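PDB 3DAO: putative Phosphate from Eubacterium rectale, which is probably a phosphatase of the haloacid dehalogenase-like hydrolase family, though its natural substrate is not established. Local coordinates for residues 139-142 and 143-147; 174-177 and 178-182; 217-220 and 221-224. One frame throughout, in Å; residues are numbered along the deposited sequence.

Contact 1 (139-142 and 143-147); sequences PIFH and LLRDS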
loop_
_atom_site.group_PDB
_atom_site.type_symbol
_atom_site.label_atom_id
_atom_site.label_comp_id
_atom_site.label_asym_id
_atom_site.label_seq_id
_atom_site.Cartn_x
_atom_site.Cartn_y
_atom_site.Cartn_z
ATOM N N PRO A 139 8.846 -18.920 13.167
ATOM C CA PRO A 139 7.607 -18.413 13.686
ATOM C C PRO A 139 7.012 -17.308 12.813
ATOM O O PRO A 139 5.826 -17.302 12.536
ATOM C CB PRO A 139 7.989 -17.907 15.078
ATOM C CG PRO A 139 9.168 -18.775 15.477
ATOM C CD PRO A 139 9.899 -18.987 14.202
ATOM N N ILE A 140 7.830 -16.398 12.328
ATOM C CA ILE A 140 7.274 -15.275 11.583
ATOM C C ILE A 140 6.779 -15.744 10.226
ATOM O O ILE A 140 5.766 -15.251 9.725
ATOM C CB ILE A 140 8.275 -14.095 11.483
ATOM C CG1 ILE A 140 7.502 -12.782 11.306
ATOM C CG2 ILE A 140 9.312 -14.408 10.454
ATOM C CD1 ILE A 140 6.645 -12.386 12.577
ATOM N N PHE A 141 7.478 -16.708 9.637
ATOM C CA PHE A 141 7.033 -17.285 8.361
ATOM C C PHE A 141 5.630 -17.857 8.553
ATOM O O PHE A 141 4.720 -17.652 7.774
ATOM C CB PHE A 141 7.923 -18.414 7.916
ATOM C CG PHE A 141 7.495 -19.025 6.613
ATOM C CD1 PHE A 141 7.951 -18.497 5.404
ATOM C CD2 PHE A 141 6.632 -20.096 6.593
ATOM C CE1 PHE A 141 7.558 -19.055 4.203
ATOM C CE2 PHE A 141 6.242 -20.642 5.403
ATOM C CZ PHE A 141 6.690 -20.121 4.217
ATOM N N HIS A 142 5.482 -18.630 9.605
ATOM C CA HIS A 142 4.145 -19.171 9.947
ATOM C C HIS A 142 3.089 -18.126 10.205
ATOM O O HIS A 142 1.933 -18.334 9.821
ATOM C CB HIS A 142 4.225 -20.195 11.088
ATOM C CG HIS A 142 4.872 -21.470 10.650
ATOM N ND1 HIS A 142 4.196 -22.423 9.924
ATOM C CD2 HIS A 142 6.133 -21.931 10.797
ATOM C CE1 HIS A 142 5.017 -23.414 9.631
ATOM N NE2 HIS A 142 6.198 -23.149 10.157
ATOM N N LEU A 143 3.462 -17.010 10.835
ATOM C CA LEU A 143 2.511 -15.948 11.115
ATOM C C LEU A 143 2.025 -15.333 9.793
ATOM O O LEU A 143 0.826 -15.103 9.568
ATOM C CB LEU A 143 3.100 -14.858 11.999
ATOM C CG LEU A 143 2.170 -13.712 12.424
ATOM C CD1 LEU A 143 1.134 -14.160 13.486
ATOM C CD2 LEU A 143 3.011 -12.543 12.904
ATOM N N LEU A 144 2.982 -15.068 8.932
ATOM C CA LEU A 144 2.690 -14.428 7.637
ATOM C C LEU A 144 1.790 -15.294 6.787
ATOM O O LEU A 144 0.820 -14.823 6.227
ATOM C CB LEU A 144 3.988 -14.163 6.856
ATOM C CG LEU A 144 4.917 -13.166 7.497
ATOM C CD1 LEU A 144 6.230 -13.005 6.654
ATOM C CD2 LEU A 144 4.209 -11.870 7.738
ATOM N N ARG A 145 2.102 -16.581 6.733
ATOM C CA ARG A 145 1.353 -17.503 5.862
ATOM C C ARG A 145 0.021 -17.913 6.450
ATOM O O ARG A 145 -1.009 -17.865 5.772
ATOM C CB ARG A 145 2.153 -18.789 5.567
ATOM C CG ARG A 145 1.489 -19.695 4.502
ATOM C CD ARG A 145 2.257 -21.007 4.295
ATOM N NE ARG A 145 2.049 -21.836 5.465
ATOM C CZ ARG A 145 2.769 -22.885 5.838
ATOM N NH1 ARG A 145 3.806 -23.310 5.142
ATOM N NH2 ARG A 145 2.442 -23.498 6.960
ATOM N N ASP A 146 0.030 -18.246 7.735
ATOM C CA ASP A 146 -1.140 -18.877 8.331
ATOM C C ASP A 146 -2.033 -18.004 9.176
ATOM O O ASP A 146 -3.164 -18.412 9.511
ATOM C CB ASP A 146 -0.711 -20.143 9.066
ATOM C CG ASP A 146 -0.135 -21.176 8.141
ATOM O OD1 ASP A 146 -0.456 -21.152 6.941
ATOM O OD2 ASP A 146 0.651 -22.024 8.604
ATOM N N SER A 147 -1.552 -16.829 9.557
ATOM C CA SER A 147 -2.428 -15.874 10.228
ATOM C C SER A 147 -2.742 -14.707 9.318
ATOM O O SER A 147 -3.865 -14.240 9.272
ATOM C CB SER A 147 -1.880 -15.358 11.559
ATOM O OG SER A 147 -1.812 -16.396 12.543
HETATM O O HOH W 1 1.024 -22.415 11.082
#

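Contact 2 (174-177 and 178-182); sequences PDKC and EELCT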
loop_
_atom_site.group_PDB
_atom_site.type_symbol
_atom_site.label_atom_id
_atom_site.label_comp_id
_atom_site.label_asym_id
_atom_site.label_seq_id
_atom_site.Cartn_x
_atom_site.Cartn_y
_atom_site.Cartn_z
ATOM N N PRO A 174 13.012 -10.090 15.651
ATOM C CA PRO A 174 11.989 -10.097 16.694
ATOM C C PRO A 174 11.850 -8.848 17.522
ATOM O O PRO A 174 10.769 -8.569 18.035
ATOM C CB PRO A 174 12.474 -11.210 17.613
ATOM C CG PRO A 174 13.079 -12.146 16.722
ATOM C CD PRO A 174 13.885 -11.268 15.783
ATOM N N ASP A 175 12.923 -8.097 17.708
ATOM C CA ASP A 175 12.810 -6.939 18.580
ATOM C C ASP A 175 13.754 -5.763 18.400
ATOM O O ASP A 175 13.600 -4.771 19.115
ATOM C CB ASP A 175 12.872 -7.411 20.026
ATOM C CG ASP A 175 14.057 -8.241 20.300
ATOM O OD1 ASP A 175 15.161 -7.687 20.166
ATOM O OD2 ASP A 175 13.894 -9.454 20.636
ATOM N N LYS A 176 14.697 -5.847 17.468
ATOM C CA LYS A 176 15.595 -4.684 17.249
ATOM C C LYS A 176 16.034 -4.593 15.822
ATOM O O LYS A 176 17.185 -4.306 15.522
ATOM C CB LYS A 176 16.819 -4.746 18.162
ATOM C CG LYS A 176 17.602 -6.051 18.058
ATOM C CD LYS A 176 18.865 -6.015 18.938
ATOM C CE LYS A 176 19.534 -7.380 19.034
ATOM N NZ LYS A 176 20.753 -7.337 19.868
ATOM N N CYS A 177 15.064 -4.711 14.933
ATOM C CA CYS A 177 15.364 -4.683 13.507
ATOM C C CYS A 177 15.964 -3.350 13.034
ATOM O O CYS A 177 17.058 -3.303 12.464
ATOM C CB CYS A 177 14.121 -5.018 12.688
ATOM S SG CYS A 177 14.529 -5.250 10.948
ATOM N N GLU A 178 15.231 -2.263 13.240
ATOM C CA GLU A 178 15.716 -0.949 12.828
ATOM C C GLU A 178 17.065 -0.667 13.488
ATOM O O GLU A 178 17.980 -0.145 12.871
ATOM C CB GLU A 178 14.720 0.161 13.167
ATOM C CG GLU A 178 15.171 1.506 12.665
ATOM C CD GLU A 178 14.230 2.626 13.053
ATOM O OE1 GLU A 178 13.523 2.505 14.088
ATOM O OE2 GLU A 178 14.259 3.655 12.359
ATOM N N GLU A 179 17.141 -1.022 14.751
ATOM C CA GLU A 179 18.337 -0.799 15.564
ATOM C C GLU A 179 19.528 -1.483 14.902
ATOM O O GLU A 179 20.624 -0.914 14.798
ATOM C CB GLU A 179 18.131 -1.316 16.972
ATOM C CG GLU A 179 19.411 -1.296 17.805
ATOM C CD GLU A 179 19.194 -1.797 19.201
ATOM O OE1 GLU A 179 18.175 -1.429 19.814
ATOM O OE2 GLU A 179 20.044 -2.569 19.687
ATOM N N LEU A 180 19.327 -2.712 14.450
ATOM C CA LEU A 180 20.415 -3.416 13.787
ATOM C C LEU A 180 20.704 -2.866 12.398
ATOM O O LEU A 180 21.824 -2.975 11.906
ATOM C CB LEU A 180 20.142 -4.909 13.688
ATOM C CG LEU A 180 20.242 -5.700 14.998
ATOM C CD1 LEU A 180 19.684 -7.145 14.793
ATOM C CD2 LEU A 180 21.700 -5.678 15.479
ATOM N N CYS A 181 19.686 -2.317 11.740
ATOM C CA CYS A 181 19.836 -1.799 10.387
ATOM C C CYS A 181 20.467 -0.406 10.336
ATOM O O CYS A 181 20.987 0.015 9.313
ATOM C CB CYS A 181 18.480 -1.710 9.662
ATOM S SG CYS A 181 17.799 -3.297 9.149
ATOM N N THR A 182 20.429 0.291 11.455
ATOM C CA THR A 182 20.884 1.690 11.483
ATOM C C THR A 182 22.378 1.962 11.199
ATOM O O THR A 182 22.697 2.878 10.436
ATOM C CB THR A 182 20.442 2.382 12.763
ATOM O OG1 THR A 182 19.072 2.775 12.586
ATOM C CG2 THR A 182 21.286 3.645 13.037
#

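Contact 3 (217-220 and 221-224); sequences SYLI and DRFD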
loop_
_atom_site.group_PDB
_atom_site.type_symbol
_atom_site.label_atom_id
_atom_site.label_comp_id
_atom_site.label_asym_id
_atom_site.label_seq_id
_atom_site.Cartn_x
_atom_site.Cartn_y
_atom_site.Cartn_z
ATOM N N SER A 217 -0.644 9.741 -9.008
ATOM C CA SER A 217 -0.328 10.742 -10.026
ATOM C C SER A 217 -0.250 10.121 -11.413
ATOM O O SER A 217 -0.621 10.735 -12.412
ATOM C CB SER A 217 0.993 11.439 -9.702
ATOM O OG SER A 217 0.871 12.165 -8.508
ATOM N N TYR A 218 0.229 8.886 -11.447
ATOM C CA TYR A 218 0.317 8.114 -12.673
ATOM C C TYR A 218 -1.065 7.978 -13.317
ATOM O O TYR A 218 -1.243 8.194 -14.548
ATOM C CB TYR A 218 0.960 6.737 -12.439
ATOM C CG TYR A 218 0.750 5.818 -13.586
ATOM C CD1 TYR A 218 1.627 5.812 -14.669
ATOM C CD2 TYR A 218 -0.375 5.002 -13.653
ATOM C CE1 TYR A 218 1.397 4.987 -15.739
ATOM C CE2 TYR A 218 -0.607 4.191 -14.713
ATOM C CZ TYR A 218 0.274 4.192 -15.767
ATOM O OH TYR A 218 0.009 3.371 -16.818
ATOM N N LEU A 219 -2.045 7.651 -12.469
ATOM C CA LEU A 219 -3.425 7.507 -12.914
ATOM C C LEU A 219 -4.037 8.838 -13.306
ATOM O O LEU A 219 -4.731 8.924 -14.326
ATOM C CB LEU A 219 -4.321 6.830 -11.878
ATOM C CG LEU A 219 -4.205 5.319 -11.754
ATOM C CD1 LEU A 219 -5.132 4.779 -10.630
ATOM C CD2 LEU A 219 -4.461 4.622 -13.130
ATOM N N ILE A 220 -3.786 9.860 -12.494
ATOM C CA ILE A 220 -4.348 11.179 -12.750
ATOM C C ILE A 220 -3.915 11.638 -14.134
ATOM O O ILE A 220 -4.737 12.092 -14.944
ATOM C CB ILE A 220 -3.947 12.209 -11.704
ATOM C CG1 ILE A 220 -4.678 11.915 -10.385
ATOM C CG2 ILE A 220 -4.322 13.605 -12.192
ATOM C CD1 ILE A 220 -4.056 12.590 -9.152
ATOM N N ASP A 221 -2.633 11.438 -14.414
ATOM C CA ASP A 221 -2.059 11.821 -15.698
ATOM C C ASP A 221 -2.646 10.986 -16.791
ATOM O O ASP A 221 -2.944 11.489 -17.853
ATOM C CB ASP A 221 -0.559 11.623 -15.744
ATOM C CG ASP A 221 -0.000 11.802 -17.152
ATOM O OD1 ASP A 221 0.097 12.982 -17.581
ATOM O OD2 ASP A 221 0.328 10.775 -17.821
ATOM N N ARG A 222 -2.765 9.687 -16.534
ATOM C CA ARG A 222 -3.264 8.751 -17.544
ATOM C C ARG A 222 -4.636 9.126 -18.040
ATOM O O ARG A 222 -4.979 8.923 -19.207
ATOM C CB ARG A 222 -3.353 7.327 -16.987
ATOM C CG ARG A 222 -3.906 6.313 -17.983
ATOM C CD ARG A 222 -3.740 4.922 -17.458
ATOM N NE ARG A 222 -4.235 3.873 -18.351
ATOM C CZ ARG A 222 -3.482 3.233 -19.244
ATOM N NH1 ARG A 222 -2.204 3.539 -19.392
ATOM N NH2 ARG A 222 -4.013 2.283 -19.995
ATOM N N PHE A 223 -5.437 9.639 -17.131
ATOM C CA PHE A 223 -6.827 9.982 -17.467
ATOM C C PHE A 223 -7.012 11.439 -17.797
ATOM O O PHE A 223 -8.141 11.927 -17.881
ATOM C CB PHE A 223 -7.783 9.514 -16.385
ATOM C CG PHE A 223 -7.821 8.035 -16.266
ATOM C CD1 PHE A 223 -8.298 7.277 -17.310
ATOM C CD2 PHE A 223 -7.372 7.402 -15.139
ATOM C CE1 PHE A 223 -8.326 5.911 -17.230
ATOM C CE2 PHE A 223 -7.419 6.033 -15.045
ATOM C CZ PHE A 223 -7.881 5.286 -16.093
ATOM N N ASP A 224 -5.876 12.100 -17.968
ATOM C CA ASP A 224 -5.790 13.506 -18.393
ATOM C C ASP A 224 -6.549 14.410 -17.453
ATOM O O ASP A 224 -7.324 15.279 -17.866
ATOM C CB ASP A 224 -6.337 13.669 -19.819
ATOM C CG ASP A 224 -5.534 12.875 -20.846
ATOM O OD1 ASP A 224 -4.287 12.933 -20.783
ATOM O OD2 ASP A 224 -6.149 12.189 -21.699
HETATM O O HOH W 2 0.399 8.271 -16.710
#

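Contact 1 (139-142 and 143-147)
Arg145 lies beside Phe141 and His142, one turn further along the short helix 139-146. This helix is the crossover of a beta-alpha-beta unit between the parallel strands 131-133 and 152-154. Four successive i to i+4 backbone bonds join the two halves of the helix; the shortest is Asp146 N to His142 O at 2.8 Å.

Arg145 can be followed outward. Its CB packs against the carbonyl oxygen of Phe141. CG stands opposite the backbone N (chi1 -172°) and steps toward the C-terminal end of the helix; from CD on, the chain turns back toward the Phe141 ring. CD comes near CE2 of that ring. A bend at chi3 (72°) swings the guanidinium round. NH1 reaches the edge of the phenyl ring, 3.6 Å from Phe141 CE2 and close to the ring plane. The two planes stand 84° apart, so this is not a stack. On the other side of the group, NE and NH2 grip the carboxylate of Asp146 side-on. Arg145 NE donates to Asp146 OD1 at 3.0 Å, and this oxygen is met from above the carboxylate plane. Both bonds belong to one salt bridge; the one from Arg145 NH2 to Asp146 OD2 arrives on the syn side. The pair of bonds fixes the rotation of the guanidinium. Arg145 NH2 also lies 3.6 Å from His142 ND1, with ring and guanidinium perpendicular.

Apolar contact is found elsewhere on the helix, where Ile140 CD1 touches Leu143 CD2 at 3.7 Å. Phe141 and Leu144 are buried and pack on Met152 of strand 152-154. Leu144 and Ile140 also rest on Phe124 of strand 122-126. A water donates to Asp146 OD2 at 2.5 Å and makes a weak bond to His142 ND1.

Contact 2 (174-177 and 178-182)
Leu180 N donates to Lys176 O at 2.9 Å, and Cys181 N donates to Cys177 O at the same distance. These two bonds form the first turn of helix 177-181, with Lys176 at the N-cap position. The second bond lies in the carbonyl plane of Cys177. One residue further on, Thr182 turns its hydroxyl back, and OG1 donates to Glu178 O at 3.1 Å from above that carbonyl's plane.

The Lys176 side chain places CG between the backbone N and the carbonyl carbon (chi1 54°). Beyond CG it runs out extended and crosses the side chains of Glu179 and Leu180 at an angle. Its CG meets Leu180 CD1 at 4.0 Å, while its CD lies 3.7 Å from Glu179 OE2. The chain is nearest the carboxylate at CD; Lys176 NZ lies farther off, 4.8 Å from Glu179 OE2, so the charged atoms are not in contact.

On the buried side, Cys177 SG and Cys181 SG are 4.2 Å apart, in van der Waals contact and not bonded as a disulfide. Both cysteines meet the six-stranded sheet, packing on Val171 of strand 168-172 and Val203 of strand 202-207. Leu180 packs on His173 and Cys121 in neighbouring loops.

The chemistry is thus divided. Two thiols sit in an apolar interior, and the lysine meets its neighbours through methylenes, with at most a longer-range attraction between its charge and Glu179.

Contact 3 (217-220 and 221-224)
Three i to i+4 bonds, from Asp221 N to Ser217 O through Phe223 N to Leu219 O, carry helix 212-222 to its end, where Asp224, with positive phi, is the C-prime residue of a Schellman motif made by Leu225 N to Ile220 O and Asp224 N to Asp221 O.

Tyr218 and Arg222 run side by side. CG of Tyr218 lies opposite its backbone N (chi1 166°), which carries the phenol along the helix toward the arginine. Arg222 is extended as far as NE, and its NH1 comes to 3.4 Å from Tyr218 OH. The ring and guanidinium planes are only 22° apart. On the adjoining side of the helix, Leu219 CD2 touches Phe223 CE2 at 3.8 Å, and Phe223 CD2 lies 3.2 Å from Leu219 O. A water donates both to Tyr218 O and to Asp221 OD2, at 2.7 Å each, bridging backbone and carboxylate.

The inward side of the helix rests on the eight-stranded sheet. Leu219 packs on Leu81 and Ile83 of strand 81-84 and on Val90 of strand 89-91. Phe223 also meets Leu81, while Tyr218 and Arg222 lie on Leu97 of strand 96-99.

From the N terminus, the chain reaches contact 1 first, then contact 2, then contact 3. They lie in series, and none nests in or crosses another. Each is local and closes only a helical turn. Contacts 1 and 2 belong to helices packed on the six-stranded sheet; their centres are 20 Å apart and their nearest atoms about 7 Å apart, without touching. They meet different strands: contact 1 packs on 122-126 and 152-154, contact 2 on 168-172 and 202-207. Contact 3 lies on the eight-stranded sheet, across the chain's centre from both, with centres 37 and 38 Å away.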